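Local coordinates for viral structural protein 4 (Bombyx mori cytoplasmic polyhedrosis virus, PDB 6TZ0) that binds GTP, at a site that includes a P-loop, and probably assists the viral RNA-dependent RNA polymerase it contacts during transcription, at residues Phe2-Asp5 with Lys11-Glu14; Glu454-Gln459 with Asp532-Leu537; Ala338-Asn343 with Arg555-Val560; Gly265-Met270 with Ser305-Arg310; Ile228-Gly233 with Ala237-Leu242. All blocks are in the same frame, centred on the assembly; numbering follows the deposited sequence.

Contact 1. Residues Phe2-Asp5 with Lys11-Glu14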
# COMPACT_ATOMS: atom_id res chain seq x y z
N PHE B 2 23.92 23.78 -28.90
CA PHE B 2 22.75 24.10 -28.12
C PHE B 2 21.84 22.89 -27.98
O PHE B 2 21.94 21.92 -28.74
CB PHE B 2 21.99 25.25 -28.76
CG PHE B 2 22.70 26.55 -28.70
CD1 PHE B 2 22.54 27.39 -27.62
CD2 PHE B 2 23.56 26.93 -29.71
CE1 PHE B 2 23.20 28.59 -27.56
CE2 PHE B 2 24.23 28.12 -29.65
CZ PHE B 2 24.05 28.95 -28.57
N ALA B 3 20.95 22.94 -27.00
CA ALA B 3 19.97 21.88 -26.84
C ALA B 3 18.95 21.88 -27.97
O ALA B 3 18.46 20.83 -28.37
CB ALA B 3 19.26 22.01 -25.49
N ILE B 4 18.64 23.06 -28.49
CA ILE B 4 17.74 23.22 -29.63
C ILE B 4 18.55 23.85 -30.75
O ILE B 4 19.23 24.87 -30.53
CB ILE B 4 16.53 24.09 -29.26
CG1 ILE B 4 15.75 23.42 -28.13
CG2 ILE B 4 15.63 24.29 -30.45
CD1 ILE B 4 14.78 24.31 -27.45
N ASP B 5 18.49 23.25 -31.93
CA ASP B 5 19.32 23.65 -33.06
C ASP B 5 18.89 25.02 -33.57
O ASP B 5 17.73 25.19 -33.96
CB ASP B 5 19.17 22.60 -34.15
CG ASP B 5 20.23 22.68 -35.21
OD1 ASP B 5 21.11 23.57 -35.13
OD2 ASP B 5 20.20 21.86 -36.14
N LYS B 11 13.26 30.57 -35.45
CA LYS B 11 12.20 31.48 -35.03
C LYS B 11 12.04 31.50 -33.51
O LYS B 11 11.73 32.54 -32.93
CB LYS B 11 10.90 31.06 -35.71
CG LYS B 11 9.78 32.05 -35.60
CD LYS B 11 10.11 33.32 -36.35
CE LYS B 11 10.24 33.05 -37.84
NZ LYS B 11 8.94 32.69 -38.46
N LEU B 12 12.27 30.35 -32.86
CA LEU B 12 12.27 30.27 -31.41
C LEU B 12 13.38 31.12 -30.80
O LEU B 12 13.19 31.76 -29.76
CB LEU B 12 12.42 28.82 -30.97
CG LEU B 12 12.52 28.55 -29.46
CD1 LEU B 12 11.23 28.91 -28.75
CD2 LEU B 12 12.93 27.13 -29.19
N TYR B 13 14.55 31.15 -31.44
CA TYR B 13 15.61 32.01 -30.97
C TYR B 13 15.35 33.47 -31.30
O TYR B 13 15.80 34.35 -30.57
CB TYR B 13 16.95 31.55 -31.54
CG TYR B 13 17.48 30.30 -30.90
CD1 TYR B 13 18.21 30.35 -29.72
CD2 TYR B 13 17.23 29.05 -31.45
CE1 TYR B 13 18.68 29.21 -29.13
CE2 TYR B 13 17.70 27.90 -30.86
CZ TYR B 13 18.43 27.99 -29.71
OH TYR B 13 18.90 26.85 -29.11
N GLU B 14 14.62 33.74 -32.39
CA GLU B 14 14.23 35.11 -32.69
C GLU B 14 13.26 35.65 -31.66
O GLU B 14 13.21 36.86 -31.42
CB GLU B 14 13.60 35.20 -34.08
CG GLU B 14 14.54 34.93 -35.23
CD GLU B 14 13.90 35.19 -36.57
OE1 GLU B 14 12.68 35.44 -36.60
OE2 GLU B 14 14.62 35.15 -37.59

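Contact 2. Residues Glu454-Gln459 with Asp532-Leu537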
# COMPACT_ATOMS: atom_id res chain seq x y z
N GLU B 454 -10.30 29.27 17.05
CA GLU B 454 -11.33 28.63 17.87
C GLU B 454 -12.74 28.98 17.41
O GLU B 454 -13.65 28.16 17.54
CB GLU B 454 -11.17 29.03 19.34
CG GLU B 454 -9.94 28.47 20.00
CD GLU B 454 -9.81 28.94 21.43
OE1 GLU B 454 -10.62 29.79 21.85
OE2 GLU B 454 -8.89 28.47 22.14
N VAL B 455 -12.95 30.19 16.88
CA VAL B 455 -14.29 30.47 16.38
C VAL B 455 -14.45 29.95 14.95
O VAL B 455 -15.58 29.77 14.49
CB VAL B 455 -14.64 31.97 16.50
CG1 VAL B 455 -14.02 32.78 15.43
CG2 VAL B 455 -16.13 32.19 16.55
N LEU B 456 -13.36 29.67 14.24
CA LEU B 456 -13.46 29.05 12.92
C LEU B 456 -13.72 27.55 13.00
O LEU B 456 -14.44 27.01 12.15
CB LEU B 456 -12.20 29.30 12.10
CG LEU B 456 -11.93 30.68 11.52
CD1 LEU B 456 -10.54 30.73 10.96
CD2 LEU B 456 -12.91 30.99 10.43
N ILE B 457 -13.15 26.87 13.99
CA ILE B 457 -13.19 25.40 14.04
C ILE B 457 -14.60 24.87 14.30
O ILE B 457 -14.92 23.76 13.87
CB ILE B 457 -12.17 24.90 15.09
CG1 ILE B 457 -11.97 23.39 15.03
CG2 ILE B 457 -12.57 25.27 16.49
CD1 ILE B 457 -11.37 22.92 13.78
N ALA B 458 -15.47 25.66 14.93
CA ALA B 458 -16.82 25.20 15.26
C ALA B 458 -17.70 25.01 14.05
O ALA B 458 -18.72 24.32 14.14
CB ALA B 458 -17.48 26.19 16.22
N GLN B 459 -17.34 25.60 12.91
CA GLN B 459 -18.14 25.53 11.70
C GLN B 459 -17.59 24.54 10.69
O GLN B 459 -18.19 24.38 9.62
CB GLN B 459 -18.22 26.92 11.07
CG GLN B 459 -18.73 27.96 12.03
CD GLN B 459 -20.13 27.67 12.49
OE1 GLN B 459 -20.99 27.28 11.70
NE2 GLN B 459 -20.38 27.84 13.78
N ASP B 532 -4.74 38.50 7.93
CA ASP B 532 -3.58 37.88 8.56
C ASP B 532 -3.91 36.51 9.13
O ASP B 532 -3.08 35.59 9.07
CB ASP B 532 -3.03 38.81 9.63
CG ASP B 532 -2.27 39.98 9.06
OD1 ASP B 532 -1.67 39.83 7.98
OD2 ASP B 532 -2.26 41.04 9.70
N THR B 533 -5.13 36.33 9.65
CA THR B 533 -5.57 35.01 10.12
C THR B 533 -5.64 34.00 8.97
O THR B 533 -5.13 32.87 9.08
CB THR B 533 -6.93 35.14 10.79
OG1 THR B 533 -6.85 36.08 11.86
CG2 THR B 533 -7.39 33.80 11.35
N TYR B 534 -6.25 34.40 7.85
CA TYR B 534 -6.37 33.51 6.71
C TYR B 534 -5.02 33.23 6.08
O TYR B 534 -4.80 32.12 5.59
CB TYR B 534 -7.32 34.10 5.68
CG TYR B 534 -8.76 34.19 6.13
CD1 TYR B 534 -9.25 33.37 7.13
CD2 TYR B 534 -9.62 35.12 5.56
CE1 TYR B 534 -10.56 33.46 7.54
CE2 TYR B 534 -10.92 35.22 5.96
CZ TYR B 534 -11.39 34.39 6.95
OH TYR B 534 -12.70 34.49 7.35
N TYR B 535 -4.11 34.20 6.08
CA TYR B 535 -2.74 33.96 5.64
C TYR B 535 -2.05 32.94 6.53
O TYR B 535 -1.33 32.07 6.03
CB TYR B 535 -1.95 35.27 5.62
CG TYR B 535 -0.49 35.07 5.31
CD1 TYR B 535 -0.08 34.78 4.02
CD2 TYR B 535 0.47 35.16 6.30
CE1 TYR B 535 1.25 34.59 3.73
CE2 TYR B 535 1.80 34.97 6.02
CZ TYR B 535 2.18 34.68 4.73
OH TYR B 535 3.51 34.48 4.44
N ARG B 536 -2.26 33.03 7.84
CA ARG B 536 -1.71 32.05 8.76
C ARG B 536 -2.32 30.67 8.57
O ARG B 536 -1.71 29.67 8.94
CB ARG B 536 -1.88 32.57 10.20
CG ARG B 536 -1.26 31.75 11.32
CD ARG B 536 -1.30 32.52 12.63
NE ARG B 536 -0.78 31.75 13.75
CZ ARG B 536 -1.53 31.08 14.61
NH1 ARG B 536 -2.85 31.10 14.48
NH2 ARG B 536 -0.98 30.41 15.61
N LEU B 537 -3.49 30.58 7.95
CA LEU B 537 -4.06 29.27 7.65
C LEU B 537 -3.92 28.83 6.19
O LEU B 537 -4.35 27.73 5.86
CB LEU B 537 -5.53 29.25 8.03
CG LEU B 537 -5.88 29.33 9.50
CD1 LEU B 537 -7.36 29.46 9.61
CD2 LEU B 537 -5.37 28.08 10.20

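Contact 3. Residues Ala338-Asn343 with Arg555-Val560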
# COMPACT_ATOMS: atom_id res chain seq x y z
N ALA B 338 -13.10 17.99 -17.02
CA ALA B 338 -14.28 17.70 -16.21
C ALA B 338 -15.50 18.51 -16.64
O ALA B 338 -16.63 18.04 -16.50
CB ALA B 338 -13.98 17.94 -14.73
N VAL B 339 -15.29 19.72 -17.15
CA VAL B 339 -16.40 20.54 -17.64
C VAL B 339 -17.02 19.94 -18.89
O VAL B 339 -18.24 19.89 -19.03
CB VAL B 339 -15.91 21.99 -17.87
CG1 VAL B 339 -16.93 22.81 -18.64
CG2 VAL B 339 -15.67 22.66 -16.56
N VAL B 340 -16.19 19.44 -19.80
CA VAL B 340 -16.69 18.94 -21.08
C VAL B 340 -17.40 17.60 -20.92
O VAL B 340 -18.48 17.40 -21.48
CB VAL B 340 -15.54 18.88 -22.09
CG1 VAL B 340 -15.94 18.15 -23.35
CG2 VAL B 340 -15.13 20.28 -22.46
N SER B 341 -16.84 16.68 -20.13
CA SER B 341 -17.19 15.27 -20.23
C SER B 341 -18.58 14.97 -19.68
O SER B 341 -19.01 15.56 -18.68
CB SER B 341 -16.18 14.41 -19.48
OG SER B 341 -16.33 14.56 -18.09
N THR B 342 -19.28 14.05 -20.34
CA THR B 342 -20.63 13.65 -19.98
C THR B 342 -20.68 12.57 -18.91
O THR B 342 -21.77 12.22 -18.45
CB THR B 342 -21.37 13.14 -21.22
OG1 THR B 342 -20.64 12.04 -21.79
CG2 THR B 342 -21.51 14.24 -22.25
N ASN B 343 -19.53 12.04 -18.50
CA ASN B 343 -19.48 11.04 -17.45
C ASN B 343 -19.43 11.66 -16.07
O ASN B 343 -19.59 10.96 -15.07
CB ASN B 343 -18.25 10.15 -17.66
CG ASN B 343 -18.37 8.81 -16.97
OD1 ASN B 343 -19.42 8.45 -16.45
ND2 ASN B 343 -17.27 8.06 -16.95
N ARG B 555 -8.39 29.68 -23.77
CA ARG B 555 -8.05 29.89 -25.18
C ARG B 555 -7.37 28.68 -25.82
O ARG B 555 -7.49 28.49 -27.04
CB ARG B 555 -7.18 31.13 -25.36
CG ARG B 555 -7.93 32.42 -25.16
CD ARG B 555 -7.04 33.61 -25.42
NE ARG B 555 -6.65 33.72 -26.83
CZ ARG B 555 -5.42 33.52 -27.28
NH1 ARG B 555 -4.44 33.21 -26.45
NH2 ARG B 555 -5.16 33.64 -28.58
N ARG B 556 -6.66 27.86 -25.05
CA ARG B 556 -5.95 26.75 -25.67
C ARG B 556 -6.78 25.47 -25.77
O ARG B 556 -6.38 24.56 -26.50
CB ARG B 556 -4.67 26.44 -24.90
CG ARG B 556 -3.61 27.49 -25.07
CD ARG B 556 -2.31 27.07 -24.44
NE ARG B 556 -1.29 28.10 -24.59
CZ ARG B 556 -0.04 27.98 -24.17
NH1 ARG B 556 0.35 26.86 -23.58
NH2 ARG B 556 0.81 28.97 -24.35
N TRP B 557 -7.89 25.38 -25.06
CA TRP B 557 -8.72 24.19 -25.09
C TRP B 557 -9.50 24.15 -26.39
O TRP B 557 -10.18 25.11 -26.74
CB TRP B 557 -9.67 24.17 -23.89
CG TRP B 557 -10.44 22.91 -23.70
CD1 TRP B 557 -11.73 22.69 -24.04
CD2 TRP B 557 -9.96 21.70 -23.10
NE1 TRP B 557 -12.10 21.41 -23.70
CE2 TRP B 557 -11.03 20.78 -23.13
CE3 TRP B 557 -8.74 21.30 -22.56
CZ2 TRP B 557 -10.91 19.49 -22.63
CZ3 TRP B 557 -8.63 20.02 -22.06
CH2 TRP B 557 -9.71 19.13 -22.09
N LYS B 558 -9.38 23.05 -27.13
CA LYS B 558 -10.14 22.90 -28.36
C LYS B 558 -11.58 22.50 -28.02
O LYS B 558 -11.81 21.48 -27.35
CB LYS B 558 -9.46 21.92 -29.32
CG LYS B 558 -9.18 20.51 -28.82
CD LYS B 558 -8.39 19.72 -29.85
CE LYS B 558 -9.23 19.42 -31.07
NZ LYS B 558 -8.51 18.57 -32.06
N TRP B 559 -12.53 23.33 -28.41
CA TRP B 559 -13.90 23.14 -27.99
C TRP B 559 -14.68 22.34 -29.03
O TRP B 559 -14.15 21.96 -30.08
CB TRP B 559 -14.57 24.48 -27.72
CG TRP B 559 -14.01 25.20 -26.54
CD1 TRP B 559 -13.15 26.25 -26.57
CD2 TRP B 559 -14.24 24.90 -25.16
NE1 TRP B 559 -12.84 26.64 -25.29
CE2 TRP B 559 -13.50 25.82 -24.41
CE3 TRP B 559 -15.01 23.94 -24.49
CZ2 TRP B 559 -13.50 25.82 -23.02
CZ3 TRP B 559 -15.00 23.94 -23.11
CH2 TRP B 559 -14.26 24.87 -22.39
N VAL B 560 -15.95 22.09 -28.72
CA VAL B 560 -16.90 21.26 -29.47
C VAL B 560 -16.38 19.82 -29.62
O VAL B 560 -15.54 19.53 -30.47
CB VAL B 560 -17.27 21.88 -30.84
CG1 VAL B 560 -18.26 21.01 -31.58
CG2 VAL B 560 -17.80 23.29 -30.65

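Contact 4. Residues Gly265-Met270 with Ser305-Arg310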
# COMPACT_ATOMS: atom_id res chain seq x y z
N GLY B 265 9.85 51.25 -2.16
CA GLY B 265 10.84 51.37 -3.20
C GLY B 265 10.21 51.51 -4.57
O GLY B 265 9.34 52.36 -4.76
N GLU B 266 10.65 50.72 -5.54
CA GLU B 266 10.01 50.68 -6.85
C GLU B 266 9.71 49.24 -7.22
O GLU B 266 10.39 48.31 -6.79
CB GLU B 266 10.87 51.34 -7.93
CG GLU B 266 12.11 50.58 -8.33
CD GLU B 266 12.89 51.29 -9.41
OE1 GLU B 266 12.50 52.42 -9.77
OE2 GLU B 266 13.87 50.72 -9.92
N VAL B 267 8.66 49.06 -8.02
CA VAL B 267 8.08 47.75 -8.30
C VAL B 267 8.07 47.54 -9.81
O VAL B 267 7.62 48.41 -10.55
CB VAL B 267 6.65 47.65 -7.72
CG1 VAL B 267 6.04 46.30 -8.04
CG2 VAL B 267 6.65 47.88 -6.23
N THR B 268 8.55 46.38 -10.25
CA THR B 268 8.54 46.03 -11.67
C THR B 268 7.44 45.02 -11.98
O THR B 268 7.26 44.03 -11.27
CB THR B 268 9.89 45.46 -12.11
OG1 THR B 268 10.15 44.25 -11.39
CG2 THR B 268 11.00 46.44 -11.84
N MET B 269 6.71 45.27 -13.08
CA MET B 269 5.55 44.48 -13.46
C MET B 269 5.65 44.06 -14.92
O MET B 269 5.78 44.92 -15.80
CB MET B 269 4.26 45.27 -13.26
CG MET B 269 3.00 44.50 -13.57
SD MET B 269 1.54 45.54 -13.43
CE MET B 269 1.41 45.71 -11.66
N MET B 270 5.57 42.76 -15.18
CA MET B 270 5.52 42.23 -16.54
C MET B 270 4.07 42.05 -16.95
O MET B 270 3.27 41.48 -16.21
CB MET B 270 6.26 40.89 -16.62
CG MET B 270 7.74 40.99 -16.37
SD MET B 270 8.56 39.39 -16.32
CE MET B 270 8.56 38.96 -18.04
N SER B 305 5.36 43.35 -1.84
CA SER B 305 5.80 44.41 -2.73
C SER B 305 4.85 45.58 -2.59
O SER B 305 3.66 45.45 -2.87
CB SER B 305 5.80 43.92 -4.18
OG SER B 305 4.47 43.70 -4.62
N GLY B 306 5.37 46.73 -2.18
CA GLY B 306 4.50 47.83 -1.78
C GLY B 306 3.79 48.59 -2.88
O GLY B 306 3.80 49.82 -2.88
N ILE B 307 3.18 47.88 -3.83
CA ILE B 307 2.32 48.51 -4.81
C ILE B 307 1.03 48.93 -4.12
O ILE B 307 0.59 48.31 -3.14
CB ILE B 307 2.08 47.55 -6.00
CG1 ILE B 307 1.53 48.27 -7.22
CG2 ILE B 307 1.18 46.38 -5.62
CD1 ILE B 307 2.54 49.10 -7.91
N SER B 308 0.45 50.03 -4.58
CA SER B 308 -0.74 50.58 -3.93
C SER B 308 -1.52 51.39 -4.95
O SER B 308 -1.12 51.51 -6.11
CB SER B 308 -0.37 51.42 -2.71
OG SER B 308 0.34 52.58 -3.07
N ALA B 309 -2.63 51.97 -4.50
CA ALA B 309 -3.46 52.79 -5.37
C ALA B 309 -2.81 54.14 -5.68
O ALA B 309 -3.27 54.82 -6.60
CB ALA B 309 -4.83 53.01 -4.74
N ARG B 310 -1.77 54.52 -4.96
CA ARG B 310 -1.07 55.78 -5.16
C ARG B 310 0.15 55.63 -6.05
O ARG B 310 0.94 56.57 -6.16
CB ARG B 310 -0.66 56.35 -3.80
CG ARG B 310 -1.83 56.69 -2.92
CD ARG B 310 -1.38 57.38 -1.65
NE ARG B 310 -0.50 56.52 -0.86
CZ ARG B 310 -0.93 55.62 0.02
NH1 ARG B 310 -2.22 55.43 0.22
NH2 ARG B 310 -0.05 54.89 0.70

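Contact 5. Residues Ile228-Gly233 with Ala237-Leu242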
# COMPACT_ATOMS: atom_id res chain seq x y z
N ILE B 228 18.73 45.59 -33.38
CA ILE B 228 18.25 46.85 -32.85
C ILE B 228 17.06 46.60 -31.93
O ILE B 228 16.09 45.96 -32.32
CB ILE B 228 17.87 47.82 -33.98
CG1 ILE B 228 19.10 48.15 -34.81
CG2 ILE B 228 17.23 49.08 -33.44
CD1 ILE B 228 20.20 48.80 -34.03
N PHE B 229 17.15 47.13 -30.71
CA PHE B 229 16.03 47.16 -29.78
C PHE B 229 15.51 48.59 -29.69
O PHE B 229 16.11 49.44 -29.03
CB PHE B 229 16.46 46.61 -28.42
CG PHE B 229 15.42 46.76 -27.36
CD1 PHE B 229 14.17 46.20 -27.52
CD2 PHE B 229 15.73 47.38 -26.17
CE1 PHE B 229 13.22 46.32 -26.53
CE2 PHE B 229 14.78 47.49 -25.17
CZ PHE B 229 13.53 46.96 -25.36
N ASN B 230 14.38 48.84 -30.34
CA ASN B 230 13.77 50.16 -30.38
C ASN B 230 13.04 50.40 -29.06
O ASN B 230 12.01 49.78 -28.79
CB ASN B 230 12.81 50.24 -31.57
CG ASN B 230 12.31 51.64 -31.83
OD1 ASN B 230 12.68 52.60 -31.15
ND2 ASN B 230 11.45 51.77 -32.82
N ASN B 231 13.55 51.33 -28.26
CA ASN B 231 12.95 51.72 -27.00
C ASN B 231 12.86 53.23 -26.93
O ASN B 231 13.11 53.86 -25.90
CB ASN B 231 13.74 51.15 -25.83
CG ASN B 231 12.96 51.14 -24.53
OD1 ASN B 231 11.81 51.57 -24.47
ND2 ASN B 231 13.60 50.67 -23.47
N THR B 232 12.53 53.85 -28.06
CA THR B 232 12.46 55.30 -28.15
C THR B 232 11.05 55.84 -27.97
O THR B 232 10.88 57.06 -27.85
CB THR B 232 13.01 55.76 -29.49
OG1 THR B 232 12.22 55.20 -30.55
CG2 THR B 232 14.44 55.29 -29.65
N GLY B 233 10.04 54.97 -27.96
CA GLY B 233 8.67 55.43 -27.92
C GLY B 233 8.14 55.89 -29.26
O GLY B 233 7.07 56.50 -29.31
N ALA B 237 9.10 52.37 -38.29
CA ALA B 237 9.26 52.90 -39.63
C ALA B 237 9.91 54.28 -39.60
O ALA B 237 10.72 54.60 -40.48
CB ALA B 237 7.91 52.96 -40.34
N VAL B 238 9.59 55.08 -38.59
CA VAL B 238 10.16 56.42 -38.47
C VAL B 238 11.65 56.34 -38.15
O VAL B 238 12.46 57.06 -38.74
CB VAL B 238 9.40 57.22 -37.40
CG1 VAL B 238 10.00 58.60 -37.23
CG2 VAL B 238 7.93 57.31 -37.77
N ILE B 239 12.03 55.43 -37.25
CA ILE B 239 13.44 55.21 -36.94
C ILE B 239 14.16 54.60 -38.14
O ILE B 239 15.32 54.91 -38.41
CB ILE B 239 13.56 54.31 -35.69
CG1 ILE B 239 12.79 54.92 -34.53
CG2 ILE B 239 15.00 54.11 -35.29
CD1 ILE B 239 13.24 56.29 -34.16
N ARG B 240 13.46 53.76 -38.91
CA ARG B 240 14.09 53.06 -40.01
C ARG B 240 14.32 53.95 -41.22
O ARG B 240 15.30 53.76 -41.95
CB ARG B 240 13.24 51.85 -40.38
CG ARG B 240 13.90 50.85 -41.28
CD ARG B 240 12.94 49.75 -41.68
NE ARG B 240 12.54 48.90 -40.57
CZ ARG B 240 13.19 47.81 -40.19
NH1 ARG B 240 14.28 47.43 -40.84
NH2 ARG B 240 12.75 47.09 -39.18
N LYS B 241 13.45 54.93 -41.47
CA LYS B 241 13.63 55.80 -42.63
C LYS B 241 14.19 57.17 -42.29
O LYS B 241 14.68 57.86 -43.19
CB LYS B 241 12.31 56.00 -43.39
CG LYS B 241 11.32 56.90 -42.68
CD LYS B 241 10.04 57.08 -43.47
CE LYS B 241 10.26 57.98 -44.67
NZ LYS B 241 10.58 59.37 -44.25
N LEU B 242 14.14 57.58 -41.02
CA LEU B 242 14.50 58.94 -40.65
C LEU B 242 15.88 59.03 -40.04
O LEU B 242 16.52 60.09 -40.11
CB LEU B 242 13.45 59.49 -39.68
CG LEU B 242 13.46 60.98 -39.33
CD1 LEU B 242 13.19 61.79 -40.58
CD2 LEU B 242 12.44 61.29 -38.26

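Contact 1. Residues Phe2-Asp5 with Lys11-Glu14
The CA atoms of Ile4 and Leu12 stand 9.1 Å apart, where the irregular N-terminal residues 2-5 pass helix 10-15, which follows a few residues later. Tyr13 spans most of that gap. Its CG lies opposite the carbonyl carbon (chi1 -74°), which sends the ring out toward the loop, and its hydroxyl donates a hydrogen bond to Ile4 O. The modelled length from Tyr13 OH to Ile4 O, 2.5 Å, is too short to take literally at this resolution. The acceptor lies at the edge of the tyrosine ring, near its plane. The same ring turns its edge to the face of Phe2 in a T-shaped pair, with centroids 5.8 Å apart and planes at 69°. On the other flank Ile4 and Leu12 cross at about a right angle, Ile4 CD1 meeting Leu12 CD2 at 3.8 Å, while Ile4 CG2 lies 4.2 Å from Tyr13 CE2. Tyr164, on helix 162-166, hydrogen-bonds the Tyr13 hydroxyl and, weakly, Ile4 N. The phenol thus gives the carbonyl of Ile4 a partner in a buried place, and the bond to its oxygen together with the packing of Phe2 fixes how the ring is turned.

Contact 2. Residues Glu454-Gln459 with Asp532-Leu537
Leu456 reaches from helix 442-457 to helix 524-537 and makes every side-chain contact between residues 454-459 and 532-537. At its root, CB touches nothing on the facing helix. CG stands opposite the carbonyl carbon (chi1 -74°), still more than 5 Å from the leucine and tyrosine it points to. At the branch the two methyls part. CD1 does most of the work: it meets Leu537 CD1 at 3.7 Å, the two leucines reaching toward each other tip to tip, and it also lies 4.4 Å from Tyr534 CE1, at the edge of that ring and near its plane. The methyl CG2 of Thr533 adds a looser touch, 4.4 Å from Leu456 CD1, while the hydroxyl of Thr533 turns to Phe529 O in its own helix. CD2 only grazes the tyrosine. Leu537 extends its chain in the same way (chi2 173°), which carries its CD1 out to the meeting point. Leu365 of the RNA-dependent RNA polymerase chain packs on Leu456 as well, and Tyr534 stacks on His490 and touches Lys355, which binds GTP in another structure of this protein. Two helices are thus joined by a small apolar contact near the P-loop, in a domain whose five parallel strands follow the order expected of a kinase-GTPase type P-loop NTPase.

Contact 3. Residues Ala338-Asn343 with Arg555-Val560
Arg483 NH1 hydrogen-bonds Val339 O, one residue before Val340, the side chain that meets the indoles of Trp557 and Trp559. Between residues 338-343 and 555-560 themselves there is no polar bond; the contact rests on one methyl. Val340 CG2 lies 3.5 Å from Trp557 NE1 and 3.7 Å from Trp559 CZ3, touching both rings at a slant. The two indoles come to this methyl by different routes. In Trp557 CG is anti to the backbone N (chi1 -172°), whereas in Trp559 it stands opposite the carbonyl carbon (chi1 -67°), and the rings end up against each other despite the residue between them. Trp557 brings its edge over one face of Trp559, with Trp557 CD1 above the ring centre, while Trp559 CD2 sits in the plane of the Trp557 ring. Trp559 NE1 also makes a weak hydrogen bond to Ile554 O. Val340 therefore meets a corner built from two indoles turned across each other, near the protein surface. Its helix ends here, Ser341 being the first residue to leave helical angles. Trp557 leans along helix 326-340 on Ser333, Leu336 and Glu337, and Trp559 packs on Leu370, Ala373 and Ser374 of helix 359-374, so the tail that follows helix 547-556 is laid over the second half of helix 326-340 and the C-terminal end of helix 359-374.

Contact 4. Residues Gly265-Met270 with Ser305-Arg310
With CG1 anti to the backbone N (chi1 179°), Val267 leaves its other methyl, CG2, facing the loop, while Ile307, chi1 -164° and chi2 73°, folds CD1 back toward the valine. Val267 CG2 then rests against the loop backbone, 4.2 Å from Ile307 N and 4.4 Å from Gly306 N. Ile307 CD1 comes within 4.4 Å of Val267 CB, a loose apolar touch between a branched stem and a methyl. The loop backbone met by Val267 CG2 is bent sharply: Gly306 is the centre of an inverse gamma turn, closed by a 2.7 Å hydrogen bond from Ile307 N to Ser305 O. Val267 belongs to strand 266-271 of a four-stranded antiparallel sheet, and the turn lies in the connection that leaves edge strand 297-299 and crosses to strand 313-319 at the sheet's other edge. Ile299 and Trp260, from the strands on either side of 266-271, both pack on Ile307. Gly306 is bonded through its backbone to Ile263, in the loop joining strand 255-261 to 266-271. Past the valine, Arg595 of the RNA-dependent RNA polymerase chain packs on Val267 and hydrogen-bonds Glu266 O.

Contact 5. Residues Ile228-Gly233 with Ala237-Leu242
Ile239 runs antiparallel alongside Thr232 and lies at a slant across Asn230, so that one aliphatic side chain of helix 236-242 is met by two polar ones. Its CG1 lies 3.8 Å from Asn230 ND2 and 4.0 Å from Thr232 OG1, and CD1 carries on alongside the threonine, 3.9 Å from Thr232 OG1. None of these is a hydrogen bond; the polar groups bond to one another and to neighbours. Thr232 OG1 donates to Asn230 OD1 at 2.7 Å, in the carbonyl plane and on a lone pair, with a C=O...O angle of 145°. Thr232 N adds a weak second bond to Asn230 OD1 at 3.3 Å, the link from a side-chain oxygen to the second residue on that defines an Asx turn. Asn230 ND2 is held by Asp236 OD1, at the start of the helix. With CG anti to its backbone N (chi1 -170°), Asn230 extends its amide toward the helix, and bonds at both ends fix which way that amide is turned. Thr232 OG1 sits between the backbone N and the carbonyl carbon (chi1 61°), from where it can face Asn230 OD1. The turn comes where the chain passes from strand 226-230 toward helix 236-242. Leu208, on the parallel neighbour strand 204-208, packs on both Thr232 and Ile239, so the helix lies against this pair of strands through Ile239.

How the contacts relate
Contacts 1, 5 and 4 follow one another along the chain; contact 3 then spans the rest, from helix 326-340 to the C-terminal tail, with contact 2 nested inside its loop. That last portion holds the five-stranded parallel sheet and the P-loop, so contacts 2 and 3 both belong to the probable nucleotide-binding domain, their centres about 36 Å apart. Contacts 1 and 2 lie on opposite sides of the chain's centre, about 50 Å between centres. Contact 4 lies on the antiparallel sheet, its centre about 29 Å from those of contacts 2 and 5. Contacts 2 and 4 meet the polymerase chain, contact 3 only through Asn343, whereas contacts 1 and 5 join nearby residues and touch no other protein.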